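Local atomic coordinates of subtilase cytotoxin subunit A (Escherichia coli, PDB entry 4BWG), a protein that cleaves the host endoplasmic reticulum chaperone BiP as the subtilisin-like serine protease subunit of the toxin SubAB5, provoking ER stress and cell death. Residues D248-G253 with G318-A323; T286-R291 with M329-N334; G54-G59 with S76-K81; F71-S76 with I118-Q123. One frame throughout, in Å; residues are numbered along the deposited sequence.

Contact 1 of 4, residues D248-G253 with G318-A323; sequences DIAAPG and GRVLNA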
loop_
_atom_site.group_PDB
_atom_site.type_symbol
_atom_site.label_atom_id
_atom_site.label_comp_id
_atom_site.label_asym_id
_atom_site.label_seq_id
_atom_site.Cartn_x
_atom_site.Cartn_y
_atom_site.Cartn_z
ATOM N N ASP A 248 8.572 -23.912 6.586
ATOM C CA ASP A 248 7.362 -23.071 6.571
ATOM C C ASP A 248 6.642 -23.106 5.218
ATOM O O ASP A 248 5.421 -23.161 5.185
ATOM C CB ASP A 248 7.699 -21.596 6.922
ATOM C CG ASP A 248 8.244 -21.331 8.322
ATOM O OD1 ASP A 248 7.468 -21.453 9.297
ATOM O OD2 ASP A 248 9.393 -20.860 8.429
ATOM N N ILE A 249 7.391 -23.050 4.113
ATOM C CA ILE A 249 6.838 -23.010 2.762
ATOM C C ILE A 249 7.777 -23.736 1.776
ATOM O O ILE A 249 8.986 -23.841 2.019
ATOM C CB ILE A 249 6.597 -21.516 2.363
ATOM C CG1 ILE A 249 5.588 -21.364 1.181
ATOM C CG2 ILE A 249 7.909 -20.714 2.164
ATOM C CD1 ILE A 249 5.040 -19.976 0.887
ATOM N N ALA A 250 7.212 -24.223 0.667
ATOM C CA ALA A 250 7.960 -24.842 -0.419
ATOM C C ALA A 250 7.768 -23.998 -1.672
ATOM O O ALA A 250 6.664 -23.489 -1.917
ATOM C CB ALA A 250 7.520 -26.273 -0.648
ATOM N N ALA A 251 8.862 -23.759 -2.416
ATOM C CA ALA A 251 8.817 -22.919 -3.611
ATOM C C ALA A 251 9.644 -23.553 -4.725
ATOM O O ALA A 251 10.469 -24.414 -4.402
ATOM C CB ALA A 251 9.328 -21.534 -3.277
ATOM N N PRO A 252 9.456 -23.162 -6.021
ATOM C CA PRO A 252 10.231 -23.782 -7.122
ATOM C C PRO A 252 11.744 -23.839 -6.896
ATOM O O PRO A 252 12.361 -22.823 -6.568
ATOM C CB PRO A 252 9.926 -22.861 -8.301
ATOM C CG PRO A 252 8.555 -22.376 -8.037
ATOM C CD PRO A 252 8.493 -22.174 -6.551
ATOM N N GLY A 253 12.333 -25.015 -7.084
ATOM C CA GLY A 253 13.770 -25.180 -6.911
ATOM C C GLY A 253 14.356 -26.284 -7.765
ATOM O O GLY A 253 15.125 -27.115 -7.269
ATOM N N GLY A 318 1.822 -28.228 4.581
ATOM C CA GLY A 318 1.997 -28.556 3.165
ATOM C C GLY A 318 1.850 -27.388 2.217
ATOM O O GLY A 318 1.233 -27.509 1.151
ATOM N N ARG A 319 2.459 -26.261 2.606
ATOM C CA ARG A 319 2.402 -24.980 1.926
ATOM C C ARG A 319 3.273 -24.900 0.682
ATOM O O ARG A 319 4.439 -25.288 0.707
ATOM C CB ARG A 319 2.827 -23.868 2.885
ATOM C CG ARG A 319 1.889 -23.639 4.048
ATOM C CD ARG A 319 2.174 -22.298 4.669
ATOM N NE ARG A 319 1.645 -22.208 6.023
ATOM C CZ ARG A 319 2.324 -22.517 7.123
ATOM N NH1 ARG A 319 3.580 -22.957 7.039
ATOM N NH2 ARG A 319 1.753 -22.393 8.315
ATOM N N VAL A 320 2.702 -24.342 -0.402
ATOM C CA VAL A 320 3.364 -24.112 -1.687
ATOM C C VAL A 320 3.113 -22.657 -2.092
ATOM O O VAL A 320 1.973 -22.169 -2.068
ATOM C CB VAL A 320 2.937 -25.121 -2.785
ATOM C CG1 VAL A 320 3.454 -24.714 -4.160
ATOM C CG2 VAL A 320 3.420 -26.521 -2.450
ATOM N N LEU A 321 4.206 -21.958 -2.428
ATOM C CA LEU A 321 4.197 -20.561 -2.819
ATOM C C LEU A 321 3.166 -20.246 -3.919
ATOM O O LEU A 321 3.250 -20.773 -5.028
ATOM C CB LEU A 321 5.605 -20.166 -3.286
ATOM C CG LEU A 321 5.814 -18.760 -3.837
ATOM C CD1 LEU A 321 5.662 -17.728 -2.772
ATOM C CD2 LEU A 321 7.138 -18.646 -4.463
ATOM N N ASN A 322 2.191 -19.387 -3.591
ATOM C CA ASN A 322 1.233 -18.835 -4.542
ATOM C C ASN A 322 1.547 -17.369 -4.610
ATOM O O ASN A 322 1.196 -16.666 -3.671
ATOM C CB ASN A 322 -0.215 -19.087 -4.130
ATOM C CG ASN A 322 -1.204 -19.019 -5.284
ATOM O OD1 ASN A 322 -1.067 -18.222 -6.230
ATOM N ND2 ASN A 322 -2.241 -19.851 -5.225
ATOM N N ALA A 323 2.333 -16.925 -5.622
ATOM C CA ALA A 323 2.714 -15.518 -5.762
ATOM C C ALA A 323 1.500 -14.672 -6.150
ATOM O O ALA A 323 1.328 -13.579 -5.624
ATOM C CB ALA A 323 3.816 -15.360 -6.783
#
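Arg319, Val320 and Leu321 run alongside Ile249, Ala250 and Ala251 in a single parallel beta bridge, laid against the 249-252 edge of the seven-stranded parallel sheet of the subtilisin-like fold. Arg319 begins the contact. Its CG lies anti to the carbonyl carbon (chi1 -66°) and its chain stays extended to NE, which carries the guanidinium out to the carbonyl of Asp248. NH1 meets Asp248 O at 2.6 Å on a lone pair, with the oxygen almost in the guanidinium plane. The Asp248 carboxylate itself turns elsewhere, to a salt bridge with Arg217. On the backbone side, Arg319 O accepts from Ala250 N at 3.0 Å, while the Arg319 side chain crosses that of Ile249 at about a right angle. Val320 is paired with Ala250, and its CA sits 3.4 Å from Ala250 O in a CA-H...O contact; its CB points away from strand 249-252. Leu321 N completes the bridge with a straight bond to the same Ala250 O (2.9 Å, 165° at the hydrogen), so this oxygen takes both the N-H and the weaker CA-H. CD2 of Leu321 then lies over the methyl of Ala251 at 3.8 Å, and Ile249 CD1 rests 3.8 Å from Leu321 CA. Helix 271-286 closes this apolar patch through Ile277 and Val281, as does Ile30. At Asn322 the chain turns into helix 323-333: OD1 caps Lys325 N at the helix start, and ND2 bonds to Asp306 OD1.

Contact 2 of 4, residues T286-R291 with M329-N334; sequences TSCNPR and MFCKKN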
loop_
_atom_site.group_PDB
_atom_site.type_symbol
_atom_site.label_atom_id
_atom_site.label_comp_id
_atom_site.label_asym_id
_atom_site.label_seq_id
_atom_site.Cartn_x
_atom_site.Cartn_y
_atom_site.Cartn_z
ATOM N N THR A 286 6.096 -6.102 -0.442
ATOM C CA THR A 286 6.661 -4.961 0.279
ATOM C C THR A 286 6.365 -3.617 -0.461
ATOM O O THR A 286 6.001 -2.637 0.188
ATOM C CB THR A 286 8.159 -5.225 0.490
ATOM O OG1 THR A 286 8.258 -6.193 1.532
ATOM C CG2 THR A 286 8.924 -4.011 0.924
ATOM N N SER A 287 6.467 -3.585 -1.794
ATOM C CA SER A 287 6.272 -2.363 -2.564
ATOM C C SER A 287 4.883 -1.729 -2.328
ATOM O O SER A 287 4.767 -0.505 -2.328
ATOM C CB SER A 287 6.514 -2.614 -4.047
ATOM O OG SER A 287 5.485 -3.381 -4.643
ATOM N N CYS A 288 3.880 -2.551 -2.030
ATOM C CA CYS A 288 2.520 -2.097 -1.794
ATOM C C CYS A 288 2.337 -1.366 -0.437
ATOM O O CYS A 288 1.422 -0.566 -0.296
ATOM C CB CYS A 288 1.548 -3.266 -1.964
ATOM S SG CYS A 288 1.112 -3.549 -3.701
ATOM N N ASN A 289 3.183 -1.641 0.546
ATOM C CA ASN A 289 3.197 -1.003 1.880
ATOM C C ASN A 289 4.379 -1.532 2.675
ATOM O O ASN A 289 4.239 -2.511 3.397
ATOM C CB ASN A 289 1.891 -1.179 2.679
ATOM C CG ASN A 289 1.734 -0.192 3.808
ATOM O OD1 ASN A 289 2.682 0.480 4.210
ATOM N ND2 ASN A 289 0.514 -0.017 4.300
ATOM N N PRO A 290 5.562 -0.881 2.567
ATOM C CA PRO A 290 6.725 -1.328 3.352
ATOM C C PRO A 290 6.608 -0.973 4.845
ATOM O O PRO A 290 7.467 -1.338 5.619
ATOM C CB PRO A 290 7.875 -0.577 2.688
ATOM C CG PRO A 290 7.258 0.674 2.202
ATOM C CD PRO A 290 5.890 0.323 1.765
ATOM N N ARG A 291 5.534 -0.291 5.255
ATOM C CA ARG A 291 5.312 0.075 6.659
ATOM C C ARG A 291 4.629 -1.053 7.403
ATOM O O ARG A 291 4.599 -1.042 8.635
ATOM C CB ARG A 291 4.498 1.358 6.788
ATOM C CG ARG A 291 5.232 2.573 6.295
ATOM C CD ARG A 291 6.322 3.009 7.252
ATOM N NE ARG A 291 6.868 4.245 6.726
ATOM C CZ ARG A 291 7.986 4.827 7.113
ATOM N NH1 ARG A 291 8.695 4.323 8.121
ATOM N NH2 ARG A 291 8.394 5.935 6.519
ATOM N N MET A 329 -3.484 -10.533 -2.616
ATOM C CA MET A 329 -4.068 -10.390 -1.278
ATOM C C MET A 329 -3.487 -9.155 -0.572
ATOM O O MET A 329 -4.240 -8.272 -0.135
ATOM C CB MET A 329 -3.848 -11.644 -0.407
ATOM C CG MET A 329 -5.035 -12.612 -0.401
ATOM S SD MET A 329 -4.812 -14.215 0.488
ATOM C CE MET A 329 -4.652 -13.626 2.238
ATOM N N PHE A 330 -2.149 -9.053 -0.556
ATOM C CA PHE A 330 -1.428 -7.980 0.127
ATOM C C PHE A 330 -1.646 -6.610 -0.497
ATOM O O PHE A 330 -1.815 -5.646 0.242
ATOM C CB PHE A 330 0.067 -8.307 0.213
ATOM C CG PHE A 330 0.767 -7.415 1.194
ATOM C CD1 PHE A 330 0.655 -7.641 2.563
ATOM C CD2 PHE A 330 1.533 -6.332 0.754
ATOM C CE1 PHE A 330 1.283 -6.796 3.470
ATOM C CE2 PHE A 330 2.151 -5.478 1.664
ATOM C CZ PHE A 330 2.023 -5.717 3.015
ATOM N N CYS A 331 -1.673 -6.514 -1.825
ATOM C CA CYS A 331 -1.842 -5.232 -2.499
ATOM C C CYS A 331 -3.272 -4.708 -2.436
ATOM O O CYS A 331 -3.458 -3.482 -2.442
ATOM C CB CYS A 331 -1.330 -5.308 -3.924
ATOM S SG CYS A 331 0.471 -5.457 -4.018
ATOM N N LYS A 332 -4.265 -5.619 -2.322
ATOM C CA LYS A 332 -5.702 -5.296 -2.195
ATOM C C LYS A 332 -5.995 -4.762 -0.796
ATOM O O LYS A 332 -6.661 -3.731 -0.675
ATOM C CB LYS A 332 -6.580 -6.510 -2.488
ATOM C CG LYS A 332 -6.735 -6.835 -3.960
ATOM C CD LYS A 332 -7.798 -7.920 -4.157
ATOM C CE LYS A 332 -7.540 -8.760 -5.381
ATOM N NZ LYS A 332 -8.332 -10.016 -5.352
ATOM N N LYS A 333 -5.480 -5.437 0.255
ATOM C CA LYS A 333 -5.614 -5.047 1.660
ATOM C C LYS A 333 -5.106 -3.593 1.850
ATOM O O LYS A 333 -5.668 -2.856 2.631
ATOM C CB LYS A 333 -4.843 -6.051 2.572
ATOM C CG LYS A 333 -4.797 -5.692 4.067
ATOM C CD LYS A 333 -4.132 -6.755 4.956
ATOM C CE LYS A 333 -3.909 -6.308 6.396
ATOM N NZ LYS A 333 -5.118 -6.462 7.266
ATOM N N ASN A 334 -4.075 -3.187 1.120
ATOM C CA ASN A 334 -3.495 -1.845 1.236
ATOM C C ASN A 334 -4.040 -0.844 0.215
ATOM O O ASN A 334 -3.690 0.338 0.305
ATOM C CB ASN A 334 -1.975 -1.907 1.113
ATOM C CG ASN A 334 -1.345 -2.591 2.269
ATOM O OD1 ASN A 334 -1.293 -2.058 3.369
ATOM N ND2 ASN A 334 -0.887 -3.800 2.054
#
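Cys288 and Cys331 are joined by a disulfide, SG to SG 2.0 Å, whose chi3 of 96° sets the two CB atoms about a quarter turn apart. It is the tight part of the contact, tying the turn after helix 271-286 to the last turns of helix 323-333 in the A2 region. Phe330 packs beside it. With CG anti to its backbone N (chi1 -166°) the ring reaches back to the loop, where CD2 lies 4.1 Å from Cys288 CB and CZ meets Asn289 O at 3.9 Å, the oxygen lying at the ring edge near its plane. Phe330 also touches Leu297 and Thr300 of helix 294-303.

The second half is polar, held by one hydrogen bond across the segments. Asn289 ND2 donates to Asn334 OD1 (2.9 Å, 162° at the hydrogen); OD1 lies in the Asn289 amide plane, but the donor stands well above the carbonyl plane of Asn334. Asn334 ND2 gives a bond of 2.7 Å to Phe330 O and lies over the rim of one face of the Phe330 ring, while Asn289 OD1 accepts from Arg291 N at 3.1 Å, an Asx turn. Polar side chains of other protein chains of the assembly pack on Asn289 and Asn334; the looser, solvent side is that of Lys332 and Lys333, which are partly exposed. The two amides thus orient the loop and helix end by direction-specific bonds, whereas the disulfide makes the link between protease body and A2 helix covalent, breakable in principle by reduction or thiol exchange.

Contact 3 of 4, residues G54-G59 with S76-K81; sequences GVAFIG and SPFPVK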
loop_
_atom_site.group_PDB
_atom_site.type_symbol
_atom_site.label_atom_id
_atom_site.label_comp_id
_atom_site.label_asym_id
_atom_site.label_seq_id
_atom_site.Cartn_x
_atom_site.Cartn_y
_atom_site.Cartn_z
ATOM N N GLY A 54 28.702 -12.571 -2.498
ATOM C CA GLY A 54 28.997 -11.348 -3.219
ATOM C C GLY A 54 28.281 -11.358 -4.534
ATOM O O GLY A 54 28.117 -12.409 -5.139
ATOM N N VAL A 55 27.842 -10.197 -4.980
ATOM C CA VAL A 55 27.104 -10.046 -6.218
ATOM C C VAL A 55 27.952 -9.254 -7.205
ATOM O O VAL A 55 28.571 -8.250 -6.828
ATOM C CB VAL A 55 25.719 -9.371 -5.966
ATOM C CG1 VAL A 55 24.963 -9.124 -7.279
ATOM C CG2 VAL A 55 24.871 -10.197 -4.993
ATOM N N ALA A 56 27.994 -9.759 -8.463
ATOM C CA ALA A 56 28.584 -9.128 -9.637
ATOM C C ALA A 56 27.426 -8.388 -10.337
ATOM O O ALA A 56 26.473 -9.029 -10.793
ATOM C CB ALA A 56 29.220 -10.178 -10.541
ATOM N N PHE A 57 27.416 -7.055 -10.258
ATOM C CA PHE A 57 26.326 -6.260 -10.825
ATOM C C PHE A 57 26.621 -6.052 -12.295
ATOM O O PHE A 57 27.090 -4.995 -12.734
ATOM C CB PHE A 57 26.122 -4.957 -10.055
ATOM C CG PHE A 57 25.603 -5.210 -8.667
ATOM C CD1 PHE A 57 24.238 -5.410 -8.440
ATOM C CD2 PHE A 57 26.471 -5.270 -7.576
ATOM C CE1 PHE A 57 23.755 -5.662 -7.148
ATOM C CE2 PHE A 57 25.979 -5.519 -6.274
ATOM C CZ PHE A 57 24.632 -5.686 -6.066
ATOM N N ILE A 58 26.320 -7.110 -13.053
ATOM C CA ILE A 58 26.575 -7.246 -14.481
ATOM C C ILE A 58 25.318 -7.645 -15.192
ATOM O O ILE A 58 24.420 -8.152 -14.535
ATOM C CB ILE A 58 27.689 -8.335 -14.535
ATOM C CG1 ILE A 58 29.045 -7.735 -14.861
ATOM C CG2 ILE A 58 27.353 -9.706 -15.193
ATOM C CD1 ILE A 58 29.828 -7.158 -13.609
ATOM N N GLY A 59 25.279 -7.458 -16.521
ATOM C CA GLY A 59 24.161 -7.837 -17.386
ATOM C C GLY A 59 22.849 -7.289 -16.876
ATOM O O GLY A 59 22.757 -6.088 -16.644
ATOM N N SER A 76 36.923 -7.493 0.155
ATOM C CA SER A 76 36.260 -7.283 -1.121
ATOM C C SER A 76 34.794 -7.585 -1.060
ATOM O O SER A 76 34.402 -8.670 -0.609
ATOM C CB SER A 76 36.890 -8.176 -2.188
ATOM O OG SER A 76 36.465 -7.818 -3.493
ATOM N N PRO A 77 33.949 -6.670 -1.589
ATOM C CA PRO A 77 32.506 -6.956 -1.655
ATOM C C PRO A 77 32.108 -7.835 -2.855
ATOM O O PRO A 77 30.959 -8.277 -2.955
ATOM C CB PRO A 77 31.887 -5.564 -1.803
ATOM C CG PRO A 77 33.026 -4.571 -1.895
ATOM C CD PRO A 77 34.257 -5.342 -2.166
ATOM N N PHE A 78 33.064 -8.051 -3.792
ATOM C CA PHE A 78 32.934 -8.820 -5.043
ATOM C C PHE A 78 33.255 -10.313 -4.800
ATOM O O PHE A 78 34.125 -10.604 -3.977
ATOM C CB PHE A 78 33.858 -8.218 -6.132
ATOM C CG PHE A 78 33.571 -8.666 -7.555
ATOM C CD1 PHE A 78 32.614 -8.013 -8.331
ATOM C CD2 PHE A 78 34.281 -9.715 -8.130
ATOM C CE1 PHE A 78 32.355 -8.425 -9.645
ATOM C CE2 PHE A 78 33.978 -10.158 -9.420
ATOM C CZ PHE A 78 33.019 -9.512 -10.167
ATOM N N PRO A 79 32.576 -11.277 -5.482
ATOM C CA PRO A 79 32.885 -12.711 -5.255
ATOM C C PRO A 79 34.305 -13.103 -5.686
ATOM O O PRO A 79 34.938 -12.400 -6.473
ATOM C CB PRO A 79 31.844 -13.415 -6.122
ATOM C CG PRO A 79 31.558 -12.447 -7.229
ATOM C CD PRO A 79 31.505 -11.130 -6.503
ATOM N N VAL A 80 34.814 -14.203 -5.131
ATOM C CA VAL A 80 36.157 -14.706 -5.440
ATOM C C VAL A 80 36.048 -16.094 -6.120
ATOM O O VAL A 80 35.067 -16.830 -5.905
ATOM C CB VAL A 80 37.080 -14.727 -4.197
ATOM C CG1 VAL A 80 37.362 -13.302 -3.696
ATOM C CG2 VAL A 80 36.483 -15.587 -3.085
ATOM N N LYS A 81 37.084 -16.446 -6.936
ATOM C CA LYS A 81 37.115 -17.706 -7.680
ATOM C C LYS A 81 37.694 -18.889 -6.854
ATOM O O LYS A 81 38.255 -19.797 -7.451
ATOM C CB LYS A 81 37.859 -17.541 -9.018
ATOM C CG LYS A 81 37.187 -16.576 -9.999
ATOM C CD LYS A 81 37.326 -17.024 -11.466
ATOM C CE LYS A 81 36.975 -15.933 -12.439
ATOM N NZ LYS A 81 38.102 -14.985 -12.715
HETATM O O HOH W 1 29.430 -7.020 -4.950
#
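Pro79 lays its ring over the backbone of Gly54, CD 3.8 Å from Gly54 C, where the loop after strand 47-52 meets the loop leading to helix 84-98. Gly54, at a positive phi of 101°, turns a bare CA to this partner, and Pro77 O comes to 3.7 Å from that CA. Phe78 adds a second, less certain overlap, since two conformers are deposited; in one of them CG lies anti to the backbone N (chi1 -165°), bringing CE1 to 3.7 Å from the methyl of Ala56 at an oblique angle. The same ring takes Pro79 CD against one face. No direct hydrogen bond joins the loops. A water sits between the carbonyls, donating to Pro77 O at 2.8 Å; its other leg, to Val55 O, is too short to be trusted. Ala56 N is bonded to Thr91 OG1. Gly54 lies close to Asp52, assigned to the charge relay system, which places the contact near the probable active-site cleft. Helix 84-98, which carries His89 of the same system, covers it through Tyr87 on Phe78 and Pro79 and through Ala94 on Val55, while Pro77 packs on Lys68 of strand 65-70.

Contact 4 of 4, residues F71-S76 with I118-Q123; sequences FTQDGS and IPDGVQ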
loop_
_atom_site.group_PDB
_atom_site.type_symbol
_atom_site.label_atom_id
_atom_site.label_comp_id
_atom_site.label_asym_id
_atom_site.label_seq_id
_atom_site.Cartn_x
_atom_site.Cartn_y
_atom_site.Cartn_z
ATOM N N PHE A 71 32.083 -8.855 4.696
ATOM C CA PHE A 71 32.260 -9.420 6.035
ATOM C C PHE A 71 33.215 -10.608 5.867
ATOM O O PHE A 71 33.034 -11.705 6.400
ATOM C CB PHE A 71 30.911 -9.749 6.704
ATOM C CG PHE A 71 30.046 -8.507 6.840
ATOM C CD1 PHE A 71 30.236 -7.618 7.899
ATOM C CD2 PHE A 71 29.070 -8.209 5.891
ATOM C CE1 PHE A 71 29.464 -6.455 8.005
ATOM C CE2 PHE A 71 28.304 -7.053 6.002
ATOM C CZ PHE A 71 28.490 -6.191 7.063
ATOM N N THR A 72 34.239 -10.364 5.065
ATOM C CA THR A 72 35.262 -11.354 4.727
ATOM C C THR A 72 36.620 -10.751 4.958
ATOM O O THR A 72 36.797 -9.534 4.806
ATOM C CB THR A 72 35.094 -11.858 3.282
ATOM O OG1 THR A 72 35.203 -10.764 2.375
ATOM C CG2 THR A 72 33.794 -12.606 3.073
ATOM N N GLN A 73 37.572 -11.605 5.324
ATOM C CA GLN A 73 38.943 -11.252 5.670
ATOM C C GLN A 73 39.714 -10.521 4.548
ATOM O O GLN A 73 40.603 -9.738 4.863
ATOM C CB GLN A 73 39.700 -12.504 6.115
ATOM C CG GLN A 73 39.260 -13.061 7.466
ATOM C CD GLN A 73 40.028 -14.324 7.750
ATOM O OE1 GLN A 73 41.143 -14.298 8.292
ATOM N NE2 GLN A 73 39.494 -15.454 7.304
ATOM N N ASP A 74 39.364 -10.746 3.272
ATOM C CA ASP A 74 39.996 -10.119 2.103
ATOM C C ASP A 74 39.532 -8.666 1.889
ATOM O O ASP A 74 40.249 -7.884 1.246
ATOM C CB ASP A 74 39.731 -10.964 0.848
ATOM C CG ASP A 74 38.288 -11.035 0.384
ATOM O OD1 ASP A 74 37.400 -11.243 1.233
ATOM O OD2 ASP A 74 38.059 -10.969 -0.837
ATOM N N GLY A 75 38.356 -8.346 2.435
ATOM C CA GLY A 75 37.737 -7.027 2.409
ATOM C C GLY A 75 36.956 -6.633 1.175
ATOM O O GLY A 75 36.368 -5.555 1.159
ATOM N N SER A 76 36.923 -7.493 0.155
ATOM C CA SER A 76 36.260 -7.283 -1.121
ATOM C C SER A 76 34.794 -7.585 -1.060
ATOM O O SER A 76 34.402 -8.670 -0.609
ATOM C CB SER A 76 36.890 -8.176 -2.188
ATOM O OG SER A 76 36.465 -7.818 -3.493
ATOM N N ILE A 118 30.881 -14.975 2.726
ATOM C CA ILE A 118 31.645 -16.175 2.382
ATOM C C ILE A 118 32.305 -16.060 1.006
ATOM O O ILE A 118 31.768 -15.355 0.158
ATOM C CB ILE A 118 30.682 -17.448 2.370
ATOM C CG1 ILE A 118 29.398 -17.217 1.520
ATOM C CG2 ILE A 118 30.355 -17.972 3.764
ATOM C CD1 ILE A 118 28.647 -18.437 1.111
ATOM N N PRO A 119 33.344 -16.872 0.683
ATOM C CA PRO A 119 34.185 -17.655 1.599
ATOM C C PRO A 119 35.178 -16.704 2.268
ATOM O O PRO A 119 35.185 -15.505 1.954
ATOM C CB PRO A 119 34.890 -18.638 0.656
ATOM C CG PRO A 119 34.995 -17.914 -0.670
ATOM C CD PRO A 119 33.928 -16.832 -0.675
ATOM N N ASP A 120 36.050 -17.226 3.153
ATOM C CA ASP A 120 37.071 -16.421 3.840
ATOM C C ASP A 120 36.343 -15.347 4.669
ATOM O O ASP A 120 36.823 -14.226 4.795
ATOM C CB ASP A 120 38.080 -15.844 2.797
ATOM C CG ASP A 120 39.388 -15.243 3.242
ATOM O OD1 ASP A 120 40.416 -15.978 3.249
ATOM O OD2 ASP A 120 39.437 -14.012 3.399
ATOM N N GLY A 121 35.208 -15.734 5.260
ATOM C CA GLY A 121 34.425 -14.857 6.113
ATOM C C GLY A 121 35.139 -14.515 7.405
ATOM O O GLY A 121 35.992 -15.276 7.888
ATOM N N VAL A 122 34.800 -13.366 7.985
ATOM C CA VAL A 122 35.343 -12.978 9.286
ATOM C C VAL A 122 34.667 -13.880 10.353
ATOM O O VAL A 122 33.770 -14.665 10.015
ATOM C CB VAL A 122 35.122 -11.461 9.564
ATOM C CG1 VAL A 122 35.853 -10.578 8.553
ATOM C CG2 VAL A 122 33.645 -11.103 9.651
ATOM N N GLN A 123 35.059 -13.767 11.635
ATOM C CA GLN A 123 34.407 -14.554 12.673
ATOM C C GLN A 123 32.927 -14.175 12.728
ATOM O O GLN A 123 32.594 -12.984 12.802
ATOM C CB GLN A 123 35.082 -14.352 14.031
ATOM C CG GLN A 123 34.937 -15.563 14.933
ATOM C CD GLN A 123 35.068 -15.254 16.397
ATOM O OE1 GLN A 123 35.752 -14.308 16.808
ATOM N NE2 GLN A 123 34.439 -16.086 17.218
#
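Asp120 turns CG anti to its backbone N (chi1 -166°), which sends OD2 across to the turn 72-75, and Thr72 sets OG1 between its own N and carbonyl carbon (chi1 60°), facing Asp74. OD2 of Asp120 thereby comes to 3.3 Å from Asp74 N. Thr72 OG1 donates to Asp74 OD1, and its CG2 lies 3.4 Å from Pro119 O. Two backbone bonds hold the loops as a non-hydrogen-bonded antiparallel pair, Thr72 with Gly121: Val122 N to Phe71 O at 2.9 Å, and Gln73 N to Asp120 O at 2.8 Å. Val122 lays CG2 alongside Phe71 CB at 4.2 Å, and the Phe71 ring packs on helix 125-133. The chain reaches this pair through the cis peptide before Pro119. Asp74 OD1 and Asp120 OD2 stand 4.1 Å apart with their carboxylate planes 87° from each other. The charge of Asp74 is balanced by a salt bridge of its OD2 to Arg116. The proximity of two acids would probably raise the proton affinity of Asp120 slightly, while the salt bridge to Arg116 would help Asp74 stay ionised.

In the fold
Contacts 3 and 4 open first along the chain, and their segments alternate: 54-59, 71-76, 76-81, 118-123. They share Ser76, have centres about 13 Å apart, and touch where Val80 CG2 packs on Pro119 CG at 3.7 Å, by the edge strand 65-70 and near Asp52 and His89, assigned to the charge relay. Contacts 1 and 2 follow, also alternating, with centres about 20 Å apart; strand 319-320 leads directly into helix 323-333. Contacts 1 and 3 lie about 29 Å apart between centres, on opposite sides of the chain's centre. Contact 1 sits at the opposite edge strand, 249-252, and contact 2 links the loop after helix 271-286 to the A2 region, which enters the SubB pentamer pore.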